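Local coordinates for putative DNA-binding protein (Salmonella typhimurium, PDB 2NMU), which is of unknown biochemical function but carries a Plants and Prokaryotes Conserved domain, a family generally associated with DNA binding, at residues 77-82 against 95-100; 128-133 against 141-146. All coordinates share one frame; numbering follows the deposited sequence.

Contact 1 (77-82 against 95-100)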
loop_
_atom_site.group_PDB
_atom_site.type_symbol
_atom_site.label_atom_id
_atom_site.label_comp_id
_atom_site.label_asym_id
_atom_site.label_seq_id
_atom_site.Cartn_x
_atom_site.Cartn_y
_atom_site.Cartn_z
ATOM N N GLU A 77 1.307 9.777 12.241
ATOM C CA GLU A 77 2.207 9.031 11.373
ATOM C C GLU A 77 1.338 8.622 10.192
ATOM O O GLU A 77 0.168 8.278 10.372
ATOM C CB GLU A 77 2.729 7.761 12.057
ATOM C CG GLU A 77 3.709 7.996 13.196
ATOM C CD GLU A 77 5.040 8.530 12.714
ATOM O OE1 GLU A 77 5.810 7.761 12.099
ATOM O OE2 GLU A 77 5.319 9.723 12.945
ATOM N N VAL A 78 1.888 8.690 8.987
ATOM C CA VAL A 78 1.143 8.263 7.812
ATOM C C VAL A 78 1.355 6.759 7.712
ATOM O O VAL A 78 2.477 6.301 7.519
ATOM C CB VAL A 78 1.667 8.918 6.528
ATOM C CG1 VAL A 78 1.011 8.269 5.309
ATOM C CG2 VAL A 78 1.376 10.405 6.560
ATOM N N ILE A 79 0.282 5.996 7.863
ATOM C CA ILE A 79 0.373 4.542 7.792
ATOM C C ILE A 79 0.254 4.095 6.344
ATOM O O ILE A 79 0.969 3.202 5.895
ATOM C CB ILE A 79 -0.730 3.892 8.645
ATOM C CG1 ILE A 79 -0.524 4.285 10.111
ATOM C CG2 ILE A 79 -0.716 2.377 8.470
ATOM C CD1 ILE A 79 0.867 3.971 10.651
ATOM N N SER A 80 -0.663 4.718 5.612
ATOM C CA SER A 80 -0.832 4.405 4.203
ATOM C C SER A 80 -1.465 5.571 3.454
ATOM O O SER A 80 -2.315 6.287 3.979
ATOM C CB SER A 80 -1.676 3.138 4.017
ATOM O OG SER A 80 -2.992 3.304 4.500
ATOM N N LEU A 81 -1.014 5.764 2.224
ATOM C CA LEU A 81 -1.523 6.809 1.351
ATOM C C LEU A 81 -1.627 6.109 -0.001
ATOM O O LEU A 81 -0.618 5.781 -0.617
ATOM C CB LEU A 81 -0.544 7.983 1.295
ATOM C CG LEU A 81 -0.821 9.064 0.246
ATOM C CD1 LEU A 81 -2.273 9.475 0.283
ATOM C CD2 LEU A 81 0.088 10.260 0.510
ATOM N N ASN A 82 -2.858 5.862 -0.434
ATOM C CA ASN A 82 -3.114 5.147 -1.675
ATOM C C ASN A 82 -3.995 5.897 -2.655
ATOM O O ASN A 82 -4.779 6.763 -2.275
ATOM C CB ASN A 82 -3.781 3.811 -1.356
ATOM C CG ASN A 82 -2.799 2.765 -0.885
ATOM O OD1 ASN A 82 -2.001 2.254 -1.672
ATOM N ND2 ASN A 82 -2.851 2.434 0.401
ATOM N N ALA A 95 -4.543 7.034 5.732
ATOM C CA ALA A 95 -4.750 6.406 7.033
ATOM C C ALA A 95 -3.620 6.917 7.922
ATOM O O ALA A 95 -2.447 6.875 7.531
ATOM C CB ALA A 95 -4.679 4.891 6.912
ATOM N N VAL A 96 -3.963 7.429 9.099
ATOM C CA VAL A 96 -2.947 7.934 10.018
ATOM C C VAL A 96 -3.123 7.322 11.399
ATOM O O VAL A 96 -4.214 6.871 11.744
ATOM C CB VAL A 96 -3.009 9.477 10.162
ATOM C CG1 VAL A 96 -2.674 10.142 8.837
ATOM C CG2 VAL A 96 -4.388 9.906 10.639
ATOM N N SER A 97 -2.041 7.300 12.177
ATOM C CA SER A 97 -2.061 6.766 13.540
ATOM C C SER A 97 -1.557 7.856 14.481
ATOM O O SER A 97 -0.659 8.622 14.118
ATOM C CB SER A 97 -1.170 5.520 13.651
ATOM O OG SER A 97 0.192 5.802 13.363
ATOM N N ASP A 98 -2.138 7.936 15.679
ATOM C CA ASP A 98 -1.732 8.959 16.643
ATOM C C ASP A 98 -0.720 8.437 17.674
ATOM O O ASP A 98 -0.286 7.283 17.598
ATOM C CB ASP A 98 -2.964 9.574 17.332
ATOM C CG ASP A 98 -3.695 8.602 18.241
ATOM O OD1 ASP A 98 -3.110 7.575 18.630
ATOM O OD2 ASP A 98 -4.865 8.893 18.581
ATOM N N PRO A 99 -0.322 9.279 18.649
ATOM C CA PRO A 99 0.653 8.851 19.657
ATOM C C PRO A 99 0.270 7.650 20.514
ATOM O O PRO A 99 1.079 7.176 21.311
ATOM C CB PRO A 99 0.856 10.112 20.499
ATOM C CG PRO A 99 0.587 11.215 19.536
ATOM C CD PRO A 99 -0.642 10.705 18.822
ATOM N N TYR A 100 -0.948 7.154 20.350
ATOM C CA TYR A 100 -1.394 6.020 21.145
ATOM C C TYR A 100 -1.787 4.818 20.285
ATOM O O TYR A 100 -2.432 3.878 20.757
ATOM C CB TYR A 100 -2.540 6.479 22.047
ATOM C CG TYR A 100 -2.132 7.694 22.846
ATOM C CD1 TYR A 100 -1.161 7.601 23.839
ATOM C CD2 TYR A 100 -2.629 8.957 22.535
ATOM C CE1 TYR A 100 -0.684 8.740 24.501
ATOM C CE2 TYR A 100 -2.161 10.105 23.189
ATOM C CZ TYR A 100 -1.187 9.987 24.165
ATOM O OH TYR A 100 -0.697 11.114 24.790
#
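Peptide units are the flat groups that join E77 to S97: each residue sends its N-H to the other's oxygen, both bonds being 3.0 Å from N to O. Further along this antiparallel hairpin, A95 meets a classic beta bulge, with I79 and S80 together facing one residue. The evidence is A95 O, which accepts from I79 N at 2.9 Å and more weakly from S80 N. Past the bulge the pairing continues one residue out of step, with A95 N donating to S80 O at 2.9 Å.

At the bulge I79 takes a helix-like backbone (psi -42°), which turns its side chain toward the other strand. CG1 lies beside the backbone N and chi2 (-54°) bends the chain, bringing CD1 alongside S97 to within 3.3 Å of OG. S97 OG also makes a weak hydrogen bond to G105 O of the second subunit. The bulge faces the trimer interface: I79 packs on A95 of the second subunit, while S80 and A95 receive I79 of the third. E77 touches S97 OG through CB, 3.5 Å away, but its carboxylate leads off to a salt bridge with R115. V78 and V96, a non-hydrogen-bonded pair, are both buried on the other face, where V78 packs on L118 of strand 114-124. V96 CA comes to 3.2 Å from E77 O, a CA-H...O contact.

Contact 2 (128-133 against 141-146)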
loop_
_atom_site.group_PDB
_atom_site.type_symbol
_atom_site.label_atom_id
_atom_site.label_comp_id
_atom_site.label_asym_id
_atom_site.label_seq_id
_atom_site.Cartn_x
_atom_site.Cartn_y
_atom_site.Cartn_z
ATOM N N LEU A 128 -0.747 4.512 -20.745
ATOM C CA LEU A 128 -2.122 4.871 -20.425
ATOM C C LEU A 128 -2.322 6.341 -20.077
ATOM O O LEU A 128 -1.367 7.093 -19.889
ATOM C CB LEU A 128 -2.609 4.024 -19.243
ATOM C CG LEU A 128 -2.460 2.507 -19.367
ATOM C CD1 LEU A 128 -2.833 1.854 -18.040
ATOM C CD2 LEU A 128 -3.344 1.985 -20.493
ATOM N N THR A 129 -3.588 6.732 -19.994
ATOM C CA THR A 129 -3.967 8.087 -19.627
ATOM C C THR A 129 -5.193 7.999 -18.728
ATOM O O THR A 129 -6.175 7.336 -19.074
ATOM C CB THR A 129 -4.319 8.945 -20.866
ATOM O OG1 THR A 129 -3.136 9.179 -21.641
ATOM C CG2 THR A 129 -4.904 10.281 -20.437
ATOM N N PHE A 130 -5.126 8.649 -17.568
ATOM C CA PHE A 130 -6.248 8.658 -16.633
ATOM C C PHE A 130 -7.044 9.945 -16.788
ATOM O O PHE A 130 -6.475 11.019 -16.978
ATOM C CB PHE A 130 -5.781 8.615 -15.172
ATOM C CG PHE A 130 -5.173 7.307 -14.738
ATOM C CD1 PHE A 130 -5.352 6.141 -15.472
ATOM C CD2 PHE A 130 -4.441 7.243 -13.553
ATOM C CE1 PHE A 130 -4.815 4.933 -15.036
ATOM C CE2 PHE A 130 -3.899 6.047 -13.109
ATOM C CZ PHE A 130 -4.086 4.887 -13.851
ATOM N N SER A 131 -8.361 9.838 -16.701
ATOM C CA SER A 131 -9.226 11.008 -16.761
ATOM C C SER A 131 -10.421 10.694 -15.873
ATOM O O SER A 131 -10.626 9.544 -15.485
ATOM C CB SER A 131 -9.674 11.307 -18.201
ATOM O OG SER A 131 -10.386 10.225 -18.775
ATOM N N ARG A 132 -11.185 11.716 -15.519
ATOM C CA ARG A 132 -12.358 11.527 -14.682
ATOM C C ARG A 132 -13.573 11.840 -15.548
ATOM O O ARG A 132 -13.775 12.984 -15.949
ATOM C CB ARG A 132 -12.301 12.466 -13.475
ATOM C CG ARG A 132 -11.008 12.353 -12.671
ATOM C CD ARG A 132 -10.880 11.012 -11.954
ATOM N NE ARG A 132 -9.496 10.757 -11.555
ATOM C CZ ARG A 132 -9.108 9.763 -10.758
ATOM N NH1 ARG A 132 -10.000 8.916 -10.258
ATOM N NH2 ARG A 132 -7.821 9.606 -10.478
ATOM N N GLN A 133 -14.365 10.816 -15.845
ATOM C CA GLN A 133 -15.549 10.973 -16.686
ATOM C C GLN A 133 -16.812 10.623 -15.909
ATOM O O GLN A 133 -16.807 9.714 -15.077
ATOM C CB GLN A 133 -15.439 10.059 -17.906
ATOM C CG GLN A 133 -14.130 10.188 -18.662
ATOM C CD GLN A 133 -14.016 11.485 -19.432
ATOM O OE1 GLN A 133 -12.965 11.791 -19.992
ATOM N NE2 GLN A 133 -15.100 12.252 -19.472
ATOM N N ASP A 141 -17.835 11.710 -11.141
ATOM C CA ASP A 141 -16.840 11.573 -12.195
ATOM C C ASP A 141 -15.915 10.474 -11.695
ATOM O O ASP A 141 -15.321 10.593 -10.623
ATOM C CB ASP A 141 -16.058 12.873 -12.398
ATOM C CG ASP A 141 -16.921 13.994 -12.947
ATOM O OD1 ASP A 141 -17.811 13.714 -13.780
ATOM O OD2 ASP A 141 -16.701 15.159 -12.556
ATOM N N GLU A 142 -15.805 9.398 -12.465
ATOM C CA GLU A 142 -14.978 8.270 -12.065
ATOM C C GLU A 142 -13.794 8.054 -12.995
ATOM O O GLU A 142 -13.724 8.614 -14.089
ATOM C CB GLU A 142 -15.832 7.000 -12.011
ATOM C CG GLU A 142 -17.077 7.124 -11.143
ATOM C CD GLU A 142 -16.766 7.194 -9.655
ATOM O OE1 GLU A 142 -15.582 7.061 -9.280
ATOM O OE2 GLU A 142 -17.712 7.377 -8.859
ATOM N N LEU A 143 -12.864 7.222 -12.545
ATOM C CA LEU A 143 -11.666 6.924 -13.306
ATOM C C LEU A 143 -11.961 6.298 -14.660
ATOM O O LEU A 143 -12.670 5.301 -14.750
ATOM C CB LEU A 143 -10.760 5.982 -12.504
ATOM C CG LEU A 143 -9.460 5.572 -13.198
ATOM C CD1 LEU A 143 -8.572 6.803 -13.379
ATOM C CD2 LEU A 143 -8.744 4.512 -12.371
ATOM N N HIS A 144 -11.415 6.907 -15.707
ATOM C CA HIS A 144 -11.558 6.415 -17.071
ATOM C C HIS A 144 -10.136 6.182 -17.564
ATOM O O HIS A 144 -9.289 7.074 -17.481
ATOM C CB HIS A 144 -12.254 7.448 -17.961
ATOM C CG HIS A 144 -12.282 7.074 -19.411
ATOM N ND1 HIS A 144 -12.927 5.948 -19.877
ATOM C CD2 HIS A 144 -11.730 7.667 -20.496
ATOM C CE1 HIS A 144 -12.770 5.863 -21.187
ATOM N NE2 HIS A 144 -12.047 6.894 -21.587
ATOM N N ILE A 145 -9.882 4.981 -18.068
ATOM C CA ILE A 145 -8.558 4.615 -18.542
ATOM C C ILE A 145 -8.551 4.420 -20.048
ATOM O O ILE A 145 -9.310 3.616 -20.581
ATOM C CB ILE A 145 -8.096 3.315 -17.866
ATOM C CG1 ILE A 145 -8.229 3.460 -16.347
ATOM C CG2 ILE A 145 -6.659 3.005 -18.248
ATOM C CD1 ILE A 145 -8.305 2.149 -15.609
ATOM N N SER A 146 -7.692 5.162 -20.731
ATOM C CA SER A 146 -7.590 5.054 -22.178
ATOM C C SER A 146 -6.127 5.001 -22.585
ATOM O O SER A 146 -5.241 5.301 -21.783
ATOM C CB SER A 146 -8.292 6.239 -22.849
ATOM O OG SER A 146 -7.782 7.474 -22.384
HETATM O O HOH W 1 -8.509 8.699 -20.028
HETATM O O HOH W 2 -12.841 9.721 -9.227
#
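L143 holds CG anti to the backbone N (chi1 179°) and F130 turns CG beside its own N (chi1 -70°), and the pair meets diagonally, with L143 CD1 over one face of the phenyl ring, 4.1 Å from the F130 centroid and 28° off the ring normal, a CH-pi contact. The same methyl covers one face of the R132 guanidinium, above its centre. I145 runs side by side with F130, its CG1 lying 3.9 Å from F130 CE1, and its other branch, CG2, reaches the L128 methyls.

F130, R132, L143 and I145 line one face of a regular antiparallel hairpin, with L128 at its end. Six backbone N-H...O bonds, two at each of the pairs T129-S146, S131-H144 and Q133-E142, define its register.

The reverse face is more polar. S131 OG sits in the plane of the H144 imidazole, at its edge, 3.4 Å from H144 CD2. Q133 crosses H144 with its amide almost perpendicular to the ring, and Q133 CG is 3.4 Å from H144 CB. One water joins both strands by hydrogen bonding to T129 O, S131 OG and S146 OG; its distance to S131 OG is 2.7 Å.

The guanidinium is oriented by partners on both sides of a subunit boundary: T84 and E86 of strand 75-86, and E119 of the third subunit. A second water accepts weakly from R132 NH1 and donates to D141 O at 3.0 Å. F130 also packs on T84 and E86, and on A22 of that third subunit, placing the hairpin between strand 75-86 of its own chain and the neighbouring molecule.

Contacts 1 and 2 are two hairpins in series along the chain, the first closing before the second opens. They lie on opposite sides of the chain's centre, with their own centres 28 Å apart; their nearest atoms are about 9 Å from each other and do not touch. Strand 75-86 serves both: its 77-82 part pairs in contact 1, and its later residues pack against contact 2. Contact 1 belongs to the large sheet and contact 2 to a separate two-stranded one. Both touch the third subunit, so both lie at subunit interfaces of the three-chain assembly.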